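Local coordinates for protein endo alpha-1,4 polygalactosaminidase (Neosartorya fumigata, PDB 6OJ1) that hydrolyses internal alpha-1,4 linkages of galactosamine-containing polysaccharide as an endo-acting glycoside hydrolase, and thereby disrupts microbial biofilms, at residues Ile167-Val170 with Asn171-Ala174; Gln128-Leu131 with Asp132-Asp135; Tyr85-Gly89 with Ser90-Trp94. All blocks are in the same frame, centred on the assembly; numbering follows the deposited sequence.

Contact 1. Residues Ile167-Val170 with Asn171-Ala174; sequences ISFV and NFLA. With NAG (2-acetamido-2-deoxy-beta-D-glucopyranose), chain E.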
loop_
_atom_site.group_PDB
_atom_site.type_symbol
_atom_site.label_atom_id
_atom_site.label_comp_id
_atom_site.label_asym_id
_atom_site.label_seq_id
_atom_site.Cartn_x
_atom_site.Cartn_y
_atom_site.Cartn_z
ATOM N N ILE A 167 0.418 7.412 -13.635
ATOM C CA ILE A 167 1.779 7.923 -13.498
ATOM C C ILE A 167 1.747 9.357 -12.985
ATOM O O ILE A 167 2.452 9.707 -12.035
ATOM C CB ILE A 167 2.531 7.815 -14.839
ATOM C CG1 ILE A 167 2.804 6.343 -15.171
ATOM C CG2 ILE A 167 3.856 8.552 -14.766
ATOM C CD1 ILE A 167 3.093 6.063 -16.661
ATOM N N SER A 168 0.916 10.206 -13.608
ATOM C CA SER A 168 0.768 11.584 -13.148
ATOM C C SER A 168 0.341 11.612 -11.686
ATOM O O SER A 168 0.890 12.371 -10.877
ATOM C CB SER A 168 -0.262 12.315 -14.016
ATOM O OG SER A 168 -0.588 13.596 -13.486
ATOM N N PHE A 169 -0.649 10.788 -11.345
ATOM C CA PHE A 169 -1.233 10.783 -10.005
ATOM C C PHE A 169 -0.227 10.294 -8.977
ATOM O O PHE A 169 -0.069 10.902 -7.910
ATOM C CB PHE A 169 -2.479 9.898 -10.015
ATOM C CG PHE A 169 -3.262 9.887 -8.720
ATOM C CD1 PHE A 169 -3.744 11.071 -8.151
ATOM C CD2 PHE A 169 -3.568 8.680 -8.108
ATOM C CE1 PHE A 169 -4.507 11.034 -6.969
ATOM C CE2 PHE A 169 -4.327 8.641 -6.935
ATOM C CZ PHE A 169 -4.796 9.825 -6.382
ATOM N N VAL A 170 0.471 9.199 -9.290
ATOM C CA VAL A 170 1.421 8.635 -8.339
ATOM C C VAL A 170 2.572 9.610 -8.107
ATOM O O VAL A 170 3.006 9.819 -6.971
ATOM C CB VAL A 170 1.911 7.257 -8.831
ATOM C CG1 VAL A 170 3.179 6.833 -8.099
ATOM C CG2 VAL A 170 0.795 6.194 -8.658
ATOM N N ASN A 171 3.069 10.251 -9.171
ATOM C CA ASN A 171 4.150 11.201 -8.953
ATOM C C ASN A 171 3.661 12.433 -8.200
ATOM O O ASN A 171 4.406 12.996 -7.384
ATOM C CB ASN A 171 4.797 11.574 -10.289
ATOM C CG ASN A 171 5.783 10.520 -10.756
ATOM O OD1 ASN A 171 6.570 9.999 -9.956
ATOM N ND2 ASN A 171 5.754 10.194 -12.047
ATOM N N PHE A 172 2.410 12.843 -8.438
ATOM C CA PHE A 172 1.789 13.907 -7.651
ATOM C C PHE A 172 1.732 13.541 -6.174
ATOM O O PHE A 172 2.105 14.344 -5.307
ATOM C CB PHE A 172 0.378 14.181 -8.190
ATOM C CG PHE A 172 -0.542 14.868 -7.214
ATOM C CD1 PHE A 172 -0.534 16.246 -7.091
ATOM C CD2 PHE A 172 -1.458 14.126 -6.462
ATOM C CE1 PHE A 172 -1.399 16.881 -6.207
ATOM C CE2 PHE A 172 -2.322 14.751 -5.579
ATOM C CZ PHE A 172 -2.290 16.136 -5.455
ATOM N N LEU A 173 1.254 12.330 -5.870
ATOM C CA LEU A 173 1.215 11.863 -4.486
ATOM C C LEU A 173 2.613 11.811 -3.882
ATOM O O LEU A 173 2.800 12.181 -2.716
ATOM C CB LEU A 173 0.561 10.481 -4.411
ATOM C CG LEU A 173 -0.924 10.368 -4.777
ATOM C CD1 LEU A 173 -1.335 8.891 -4.756
ATOM C CD2 LEU A 173 -1.808 11.182 -3.807
ATOM N N ALA A 174 3.610 11.353 -4.657
ATOM C CA ALA A 174 4.967 11.219 -4.132
ATOM C C ALA A 174 5.567 12.578 -3.799
ATOM O O ALA A 174 6.173 12.760 -2.737
ATOM C CB ALA A 174 5.869 10.487 -5.134
HETATM C C1 NAG E . 10.284 12.058 -15.477
HETATM C C2 NAG E . 8.988 11.296 -15.121
HETATM C C3 NAG E . 8.866 9.998 -15.934
HETATM C C4 NAG E . 9.054 10.285 -17.421
HETATM C C5 NAG E . 10.388 10.993 -17.632
HETATM C C6 NAG E . 10.687 11.310 -19.082
HETATM C C7 NAG E . 9.725 10.236 -12.994
HETATM C C8 NAG E . 9.451 10.128 -11.519
HETATM N N2 NAG E . 8.894 11.034 -13.688
HETATM O O3 NAG E . 7.580 9.435 -15.688
HETATM O O4 NAG E . 8.972 9.125 -18.249
HETATM O O5 NAG E . 10.376 12.231 -16.910
HETATM O O6 NAG E . 10.016 12.483 -19.522
HETATM O O7 NAG E . 10.651 9.623 -13.528
#

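Contact 2. Residues Gln128-Leu131 with Asp132-Asp135; sequences QIML and DRLD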
loop_
_atom_site.group_PDB
_atom_site.type_symbol
_atom_site.label_atom_id
_atom_site.label_comp_id
_atom_site.label_asym_id
_atom_site.label_seq_id
_atom_site.Cartn_x
_atom_site.Cartn_y
_atom_site.Cartn_z
ATOM N N GLN A 128 -7.210 17.116 -4.260
ATOM C CA GLN A 128 -7.210 17.912 -3.034
ATOM C C GLN A 128 -7.589 17.061 -1.826
ATOM O O GLN A 128 -7.039 17.254 -0.740
ATOM C CB GLN A 128 -8.143 19.116 -3.156
ATOM C CG GLN A 128 -8.089 20.061 -1.940
ATOM C CD GLN A 128 -6.693 20.608 -1.663
ATOM O OE1 GLN A 128 -6.096 21.260 -2.518
ATOM N NE2 GLN A 128 -6.172 20.346 -0.464
ATOM N N ILE A 129 -8.531 16.128 -1.988
ATOM C CA ILE A 129 -8.860 15.226 -0.882
ATOM C C ILE A 129 -7.634 14.410 -0.490
ATOM O O ILE A 129 -7.358 14.207 0.702
ATOM C CB ILE A 129 -10.049 14.316 -1.256
ATOM C CG1 ILE A 129 -11.334 15.141 -1.400
ATOM C CG2 ILE A 129 -10.243 13.181 -0.194
ATOM C CD1 ILE A 129 -12.447 14.374 -2.119
ATOM N N MET A 130 -6.873 13.929 -1.482
ATOM C CA MET A 130 -5.677 13.158 -1.151
ATOM C C MET A 130 -4.625 14.022 -0.470
ATOM O O MET A 130 -3.893 13.523 0.397
ATOM C CB MET A 130 -5.092 12.484 -2.397
ATOM C CG MET A 130 -6.083 11.499 -3.042
ATOM S SD MET A 130 -6.867 10.394 -1.836
ATOM C CE MET A 130 -8.396 9.961 -2.691
ATOM N N LEU A 131 -4.527 15.302 -0.839
ATOM C CA LEU A 131 -3.645 16.200 -0.096
ATOM C C LEU A 131 -4.111 16.359 1.340
ATOM O O LEU A 131 -3.288 16.398 2.258
ATOM C CB LEU A 131 -3.573 17.572 -0.764
ATOM C CG LEU A 131 -2.901 17.636 -2.131
ATOM C CD1 LEU A 131 -2.962 19.059 -2.638
ATOM C CD2 LEU A 131 -1.457 17.156 -2.023
ATOM N N ASP A 132 -5.429 16.469 1.554
ATOM C CA ASP A 132 -5.955 16.519 2.922
ATOM C C ASP A 132 -5.597 15.247 3.700
ATOM O O ASP A 132 -5.270 15.309 4.894
ATOM C CB ASP A 132 -7.478 16.694 2.913
ATOM C CG ASP A 132 -7.942 18.035 2.363
ATOM O OD1 ASP A 132 -7.113 18.936 2.121
ATOM O OD2 ASP A 132 -9.170 18.169 2.157
ATOM N N ARG A 133 -5.675 14.082 3.044
ATOM C CA ARG A 133 -5.333 12.831 3.713
ATOM C C ARG A 133 -3.843 12.760 4.010
ATOM O O ARG A 133 -3.449 12.260 5.070
ATOM C CB ARG A 133 -5.780 11.633 2.866
ATOM C CG ARG A 133 -7.314 11.437 2.868
ATOM C CD ARG A 133 -7.767 10.325 1.913
ATOM N NE ARG A 133 -9.213 10.116 1.985
ATOM C CZ ARG A 133 -9.855 9.102 1.410
ATOM N NH1 ARG A 133 -9.196 8.205 0.679
ATOM N NH2 ARG A 133 -11.175 8.991 1.559
ATOM N N LEU A 134 -3.000 13.275 3.099
ATOM C CA LEU A 134 -1.563 13.333 3.376
ATOM C C LEU A 134 -1.254 14.282 4.530
ATOM O O LEU A 134 -0.345 14.017 5.329
ATOM C CB LEU A 134 -0.790 13.762 2.120
ATOM C CG LEU A 134 -0.804 12.713 0.993
ATOM C CD1 LEU A 134 -0.153 13.309 -0.277
ATOM C CD2 LEU A 134 -0.114 11.408 1.381
ATOM N N ASP A 135 -1.980 15.404 4.622
ATOM C CA ASP A 135 -1.873 16.273 5.789
ATOM C C ASP A 135 -2.150 15.492 7.063
ATOM O O ASP A 135 -1.409 15.601 8.048
ATOM C CB ASP A 135 -2.860 17.445 5.697
ATOM C CG ASP A 135 -2.447 18.521 4.715
ATOM O OD1 ASP A 135 -1.351 18.455 4.115
ATOM O OD2 ASP A 135 -3.261 19.459 4.544
#

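Contact 3. Residues Tyr85-Gly89 with Ser90-Trp94; sequences YFSAG and SYENW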
loop_
_atom_site.group_PDB
_atom_site.type_symbol
_atom_site.label_atom_id
_atom_site.label_comp_id
_atom_site.label_asym_id
_atom_site.label_seq_id
_atom_site.Cartn_x
_atom_site.Cartn_y
_atom_site.Cartn_z
ATOM N N TYR A 85 -1.508 3.404 5.554
ATOM C CA TYR A 85 -2.282 2.978 4.393
ATOM C C TYR A 85 -3.487 3.893 4.186
ATOM O O TYR A 85 -4.194 4.232 5.137
ATOM C CB TYR A 85 -2.751 1.528 4.605
ATOM C CG TYR A 85 -3.843 1.107 3.642
ATOM C CD1 TYR A 85 -5.189 1.348 3.927
ATOM C CD2 TYR A 85 -3.526 0.506 2.432
ATOM C CE1 TYR A 85 -6.199 1.002 3.018
ATOM C CE2 TYR A 85 -4.517 0.148 1.533
ATOM C CZ TYR A 85 -5.854 0.400 1.827
ATOM O OH TYR A 85 -6.847 0.067 0.925
ATOM N N PHE A 86 -3.768 4.239 2.932
ATOM C CA PHE A 86 -5.065 4.808 2.597
ATOM C C PHE A 86 -5.322 4.520 1.126
ATOM O O PHE A 86 -4.404 4.174 0.380
ATOM C CB PHE A 86 -5.130 6.311 2.887
ATOM C CG PHE A 86 -4.285 7.164 1.938
ATOM C CD1 PHE A 86 -2.939 7.400 2.208
ATOM C CD2 PHE A 86 -4.859 7.764 0.813
ATOM C CE1 PHE A 86 -2.170 8.190 1.346
ATOM C CE2 PHE A 86 -4.101 8.547 -0.041
ATOM C CZ PHE A 86 -2.755 8.775 0.228
ATOM N N SER A 87 -6.579 4.607 0.726
ATOM C CA SER A 87 -6.925 4.376 -0.672
ATOM C C SER A 87 -6.867 5.695 -1.414
ATOM O O SER A 87 -7.634 6.614 -1.111
ATOM C CB SER A 87 -8.312 3.755 -0.825
ATOM O OG SER A 87 -8.550 3.502 -2.207
ATOM N N ALA A 88 -5.969 5.786 -2.400
ATOM C CA ALA A 88 -5.888 6.990 -3.205
ATOM C C ALA A 88 -6.730 6.896 -4.476
ATOM O O ALA A 88 -7.119 7.927 -5.020
ATOM C CB ALA A 88 -4.424 7.269 -3.561
ATOM N N GLY A 89 -7.066 5.689 -4.922
ATOM C CA GLY A 89 -7.781 5.544 -6.173
ATOM C C GLY A 89 -9.191 5.013 -6.057
ATOM O O GLY A 89 -9.852 4.828 -7.083
ATOM N N SER A 90 -9.677 4.775 -4.833
ATOM C CA SER A 90 -11.055 4.342 -4.648
ATOM C C SER A 90 -11.756 5.192 -3.597
ATOM O O SER A 90 -11.148 5.651 -2.620
ATOM C CB SER A 90 -11.167 2.857 -4.268
ATOM O OG SER A 90 -11.028 2.668 -2.870
ATOM N N TYR A 91 -13.043 5.413 -3.848
ATOM C CA TYR A 91 -13.968 5.948 -2.859
ATOM C C TYR A 91 -14.423 4.830 -1.929
ATOM O O TYR A 91 -14.912 3.803 -2.397
ATOM C CB TYR A 91 -15.171 6.552 -3.577
ATOM C CG TYR A 91 -16.346 6.907 -2.695
ATOM C CD1 TYR A 91 -16.381 8.114 -2.017
ATOM C CD2 TYR A 91 -17.441 6.064 -2.589
ATOM C CE1 TYR A 91 -17.462 8.459 -1.230
ATOM C CE2 TYR A 91 -18.529 6.394 -1.814
ATOM C CZ TYR A 91 -18.532 7.597 -1.134
ATOM O OH TYR A 91 -19.621 7.917 -0.369
ATOM N N GLU A 92 -14.263 5.038 -0.619
ATOM C CA GLU A 92 -14.700 4.110 0.418
ATOM C C GLU A 92 -15.782 4.802 1.224
ATOM O O GLU A 92 -15.516 5.841 1.834
ATOM C CB GLU A 92 -13.539 3.728 1.344
ATOM C CG GLU A 92 -12.335 3.127 0.641
ATOM C CD GLU A 92 -11.064 3.264 1.461
ATOM O OE1 GLU A 92 -10.680 4.399 1.795
ATOM O OE2 GLU A 92 -10.452 2.225 1.775
ATOM N N ASN A 93 -16.993 4.236 1.232
ATOM C CA ASN A 93 -18.123 4.972 1.789
ATOM C C ASN A 93 -18.149 4.973 3.310
ATOM O O ASN A 93 -19.090 5.524 3.893
ATOM C CB ASN A 93 -19.456 4.438 1.238
ATOM C CG ASN A 93 -19.855 3.075 1.810
ATOM O OD1 ASN A 93 -19.136 2.457 2.606
ATOM N ND2 ASN A 93 -21.024 2.603 1.395
ATOM N N TRP A 94 -17.152 4.390 3.967
ATOM C CA TRP A 94 -17.109 4.421 5.426
ATOM C C TRP A 94 -16.099 5.417 5.984
ATOM O O TRP A 94 -15.951 5.499 7.210
ATOM C CB TRP A 94 -16.810 3.027 5.981
ATOM C CG TRP A 94 -15.494 2.450 5.567
ATOM C CD1 TRP A 94 -14.329 2.461 6.284
ATOM C CD2 TRP A 94 -15.207 1.747 4.349
ATOM N NE1 TRP A 94 -13.337 1.817 5.582
ATOM C CE2 TRP A 94 -13.853 1.365 4.396
ATOM C CE3 TRP A 94 -15.964 1.411 3.221
ATOM C CZ2 TRP A 94 -13.236 0.661 3.357
ATOM C CZ3 TRP A 94 -15.348 0.715 2.183
ATOM C CH2 TRP A 94 -13.998 0.345 2.264
HETATM O O HOH W 1 -9.515 -0.253 1.249
HETATM O O HOH W 2 -8.394 5.317 2.803
#

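Contact 1. Residues Ile167-Val170 with Asn171-Ala174
F169 and L173 pack against each other one turn apart on helix 163-179, the helix of the beta-alpha-beta unit between strands 144-148 and 183-187 of the (beta/alpha)-barrel. This is the tight, inward part. CD1 of L173 sits over one face of the F169 ring, 4.0 Å from the ring centroid and offset toward the rim, a CH-pi contact. CG of F169 lies anti to the backbone N (chi1 -175°), which carries the ring along the helix toward the leucine; M130 of helix 124-140 touches both residues. F172 meets F169 more loosely, its CD2 4.2 Å from CD1 of F169 at an oblique approach, and R127 makes a cation-pi contact with the F172 ring. Beneath the side chains run regular i to i+4 bonds, such as L173 N to F169 O at 2.8 Å.

S168 is the exposed residue, its OG hydrogen-bonded to R127. I167 and N171 form the partly exposed glycan side; they lie alongside each other, pointing the same way, with CG2 of I167 3.7 Å from ND2 of N171. Both amide ends of N171 are engaged beyond the helix: OD1 accepts from N199 ND2, and ND2 donates to S195 O. These bonds should fix the rotation of the amide, which flanks an N-linked glycan: N171 OD1 lies 3.3 Å from the acetamido methyl C8 of NAG.

Contact 2. Residues Gln128-Leu131 with Asp132-Asp135
Q128 reaches forward over one helical turn to D132, and its NE2 donates to OD1 of the aspartate at 3.1 Å. The glutamine chain leaves CB on the side remote from its own N (chi1 -175°) and then bends at chi2 (58°), bringing NE2 back to OD1. The oxygen lies almost in the plane of the amide, whereas NE2 meets OD1 from above the carboxylate plane; the two groups are turned 48° apart. The other oxygen of D132, OD2, forms a salt bridge with K100, so each carboxylate oxygen has a partner, and the negative charge is probably stabilised by the lysine.

I129 comes next, and its CG2 runs alongside R133, 3.9 Å from NE. M130 takes another part of the same arginine: its bent chain sets SD 3.9 Å from R133 CD, while CE approaches NH1 obliquely. The arginine chain, extended from CG to NE, has I129 and M130 against the same flank, and R133 NE forms a salt bridge with D97.

L131 makes a looser contact, its CD2 lying 4.4 Å from CD1 of L134. Its carbonyl oxygen receives D135 N at 2.9 Å, one of four successive i to i+4 backbone bonds, and D135 OD1 forms a salt bridge with R180.

Helix 124-140, which in the (beta/alpha)-barrel follows strand 81-87 and precedes strand 144-148, packs by its inward side on helix 163-179 and strand 81-87. L131 and L134 meet A176 of helix 163-179, while M130, R133 and L134 rest on F86 of strand 81-87, joining the helical layer to the parallel strands.

Contact 3. Residues Tyr85-Gly89 with Ser90-Trp94
S90 and S87 meet through their hydroxyls, OG to OG at 2.7 Å, in the tight turn where the chain leaves strand 81-87 for strand 90-92. S87 points its CB toward residues 90-94, and with chi1 at -177° its hydroxyl swings away from its own N, beside the carbonyl carbon, to meet S90 OG; the S90 carbonyl O, 3.4 Å from S87 OG, is at best a weak additional partner. Each hydroxyl has a further hydrogen bond, S87 OG with N149 ND2 and S90 OG with E116 OE1. The serine pair therefore belongs to a buried polar network that ties the turn to the loop after strand 144-148 and to strand 116-119.

E92 completes the contact. Its chain, extended beyond CG, brings the carboxylate up to S87, with E92 OE1 3.6 Å from S87 CB. OE1 is also paired with R95 NE in a salt bridge. Two waters link the glutamate to the barrel strand. One donates to OE1 at 2.7 Å and accepts from the backbone N of S87; the other donates both to OE2 and to Y85 OH, approaching the tyrosine in the plane of its ring. Y85 OH is also hydrogen-bonded to D148 at the end of strand 144-148.

The two short strand axes diverge by 102°, so the chain turns sharply from the parallel barrel into a small antiparallel sheet, as in the loops that decorate the C-terminal strand ends of (beta/alpha)-barrels, the face that carries the active site in this fold.

Overall arrangement
Contacts 1, 2 and 3 pack against one another in one sector of the barrel. The helices of contacts 1 and 2, with centres about 13 Å apart, meet where F172 CZ touches L131 CD2 at 3.7 Å and L173 CD2 touches M130 CB at 3.8 Å. Contact 3 lies about 12 Å from contact 2, centre to centre, and is reached by R133 NH1, 2.9 Å from S87 O. A88 CB lies 3.7 Å from L173 CD1, although contacts 1 and 3 have centres about 16 Å apart. The glycan beside N171 is on the outer side of contact 1, whereas contact 3 holds buried polar residues at the strand ends, where active sites of such barrels lie.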